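Local atomic coordinates of enoyl CoA hydratase/isomerase (Crotonase) (Legionella pneumophila subsp. pneumophila, PDB entry 3I47), a protein that probably hydrates the double bond of enoyl-CoA thioesters or shifts its position. Residues L32-E35 and M36-L40. Sequence-based numbering, arbitrary orientation.
Sequences LLTE and MRIRL
Glu35 and Arg39, one turn apart on helix 30-45, meet through a water in a local i to i+4 contact within the helix that links strands 14-19 and 51-56 in a beta-alpha-beta unit of the crotonase fold. Four successive backbone bonds hold this turn: the amides of Met36, Arg37, Ile38 and Arg39 donate to the carbonyls of Leu32, Leu33, Thr34 and Glu35. The last is the straightest, with Arg39 N 3.0 Å from Glu35 O and an N-H...O angle of 173°.

The carboxylate and guanidinium do not touch; Glu35 OE2 and Arg39 NE stand 5.2 Å apart. The water between them is hydrogen-bonded to Glu35 OE2 at 2.6 Å and accepts from Arg39 NE at 2.8 Å, lying at the guanidinium edge and in its plane. Arg39 reaches it because its chain turns at chi2 (-57°) and then runs extended, while its CG rests against Glu35 O. Leu6 of strand 6-11 touches both side chains.

A second water joins Thr34 to Arg37, donating to Thr34 OG1 at 2.8 Å and accepting only a weak bond from Arg37 NH1. The Thr34 hydroxyl is also hydrogen-bonded to Asn30 O, one turn back. Arg37 lies against Asn90 and Leu91 of helix 78-97.

On the buried side, Leu33 CD2 lies 4.1 Å from Met36 SD. The two side chains cross at a slant, and this face of the helix meets Leu91 of helix 78-97 through Leu33 and Met19 of strand 14-19 through Met36. Bridged by water, the opposite charges of Glu35 and Arg39 probably attract each other weakly without forming a salt bridge; the four main-chain bonds fix the turn, and the two waters tie polar side chains along it.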
loop_
_atom_site.group_PDB
_atom_site.type_symbol
_atom_site.label_atom_id
_atom_site.label_comp_id
_atom_site.label_asym_id
_atom_site.label_seq_id
_atom_site.Cartn_x
_atom_site.Cartn_y
_atom_site.Cartn_z
ATOM N N LEU A 32 17.242 0.064 -3.477
ATOM C CA LEU A 32 16.291 0.063 -2.371
ATOM C C LEU A 32 14.986 -0.611 -2.802
ATOM O O LEU A 32 14.408 -1.408 -2.061
ATOM C CB LEU A 32 16.008 1.501 -1.900
ATOM C CG LEU A 32 15.006 1.682 -0.755
ATOM C CD1 LEU A 32 15.532 1.121 0.562
ATOM C CD2 LEU A 32 14.602 3.150 -0.607
ATOM N N LEU A 33 14.515 -0.273 -4.001
ATOM C CA LEU A 33 13.246 -0.843 -4.481
ATOM C C LEU A 33 13.327 -2.353 -4.719
ATOM O O LEU A 33 12.337 -3.067 -4.539
ATOM C CB LEU A 33 12.748 -0.097 -5.723
ATOM C CG LEU A 33 12.436 1.380 -5.487
ATOM C CD1 LEU A 33 12.192 2.064 -6.829
ATOM C CD2 LEU A 33 11.287 1.602 -4.517
ATOM N N THR A 34 14.500 -2.847 -5.118
ATOM C CA THR A 34 14.705 -4.289 -5.262
ATOM C C THR A 34 14.631 -4.981 -3.906
ATOM O O THR A 34 13.991 -6.029 -3.795
ATOM C CB THR A 34 16.059 -4.577 -5.961
ATOM O OG1 THR A 34 15.978 -4.113 -7.310
ATOM C CG2 THR A 34 16.349 -6.078 -5.992
ATOM N N GLU A 35 15.250 -4.388 -2.881
ATOM C CA GLU A 35 15.120 -4.903 -1.506
ATOM C C GLU A 35 13.659 -4.998 -1.101
ATOM O O GLU A 35 13.228 -5.996 -0.530
ATOM C CB GLU A 35 15.832 -4.024 -0.483
ATOM C CG GLU A 35 17.343 -3.967 -0.642
ATOM C CD GLU A 35 18.066 -3.691 0.675
ATOM O OE1 GLU A 35 18.923 -2.777 0.694
ATOM O OE2 GLU A 35 17.776 -4.376 1.676
ATOM N N MET A 36 12.903 -3.944 -1.392
ATOM C CA MET A 36 11.479 -3.920 -1.069
ATOM C C MET A 36 10.721 -5.043 -1.756
ATOM O O MET A 36 9.897 -5.710 -1.123
ATOM C CB MET A 36 10.876 -2.542 -1.360
ATOM C CG MET A 36 11.492 -1.455 -0.472
ATOM S SD MET A 36 10.755 0.197 -0.681
ATOM C CE MET A 36 9.111 -0.127 -0.162
ATOM N N ARG A 37 11.011 -5.271 -3.038
ATOM C CA ARG A 37 10.370 -6.366 -3.786
ATOM C C ARG A 37 10.594 -7.719 -3.105
ATOM O O ARG A 37 9.660 -8.516 -2.949
ATOM C CB ARG A 37 10.917 -6.447 -5.215
ATOM C CG ARG A 37 10.480 -5.312 -6.115
ATOM C CD ARG A 37 11.092 -5.488 -7.505
ATOM N NE ARG A 37 10.510 -6.635 -8.213
ATOM C CZ ARG A 37 10.989 -7.134 -9.350
ATOM N NH1 ARG A 37 12.068 -6.597 -9.916
ATOM N NH2 ARG A 37 10.387 -8.168 -9.926
ATOM N N ILE A 38 11.842 -7.981 -2.717
ATOM C CA ILE A 38 12.175 -9.264 -2.107
ATOM C C ILE A 38 11.474 -9.452 -0.773
ATOM O O ILE A 38 10.877 -10.506 -0.527
ATOM C CB ILE A 38 13.704 -9.444 -1.944
ATOM C CG1 ILE A 38 14.357 -9.480 -3.329
ATOM C CG2 ILE A 38 14.010 -10.734 -1.165
ATOM C CD1 ILE A 38 15.876 -9.398 -3.324
ATOM N N ARG A 39 11.537 -8.439 0.087
ATOM C CA ARG A 39 10.890 -8.547 1.398
ATOM C C ARG A 39 9.381 -8.655 1.262
ATOM O O ARG A 39 8.748 -9.405 2.003
ATOM C CB ARG A 39 11.235 -7.359 2.301
ATOM C CG ARG A 39 12.711 -7.178 2.583
ATOM C CD ARG A 39 13.340 -8.384 3.193
ATOM N NE ARG A 39 14.695 -8.047 3.622
ATOM C CZ ARG A 39 15.477 -8.875 4.297
ATOM N NH1 ARG A 39 15.049 -10.102 4.582
ATOM N NH2 ARG A 39 16.688 -8.478 4.663
ATOM N N LEU A 40 8.795 -7.904 0.328
ATOM C CA LEU A 40 7.357 -7.987 0.094
ATOM C C LEU A 40 6.960 -9.399 -0.329
ATOM O O LEU A 40 5.983 -9.958 0.191
ATOM C CB LEU A 40 6.936 -6.967 -0.970
ATOM C CG LEU A 40 5.470 -7.093 -1.403
ATOM C CD1 LEU A 40 4.547 -6.630 -0.288
ATOM C CD2 LEU A 40 5.242 -6.282 -2.678
HETATM O O HOH W 1 14.483 -5.714 -9.045
HETATM O O HOH W 2 16.180 -5.631 3.364
#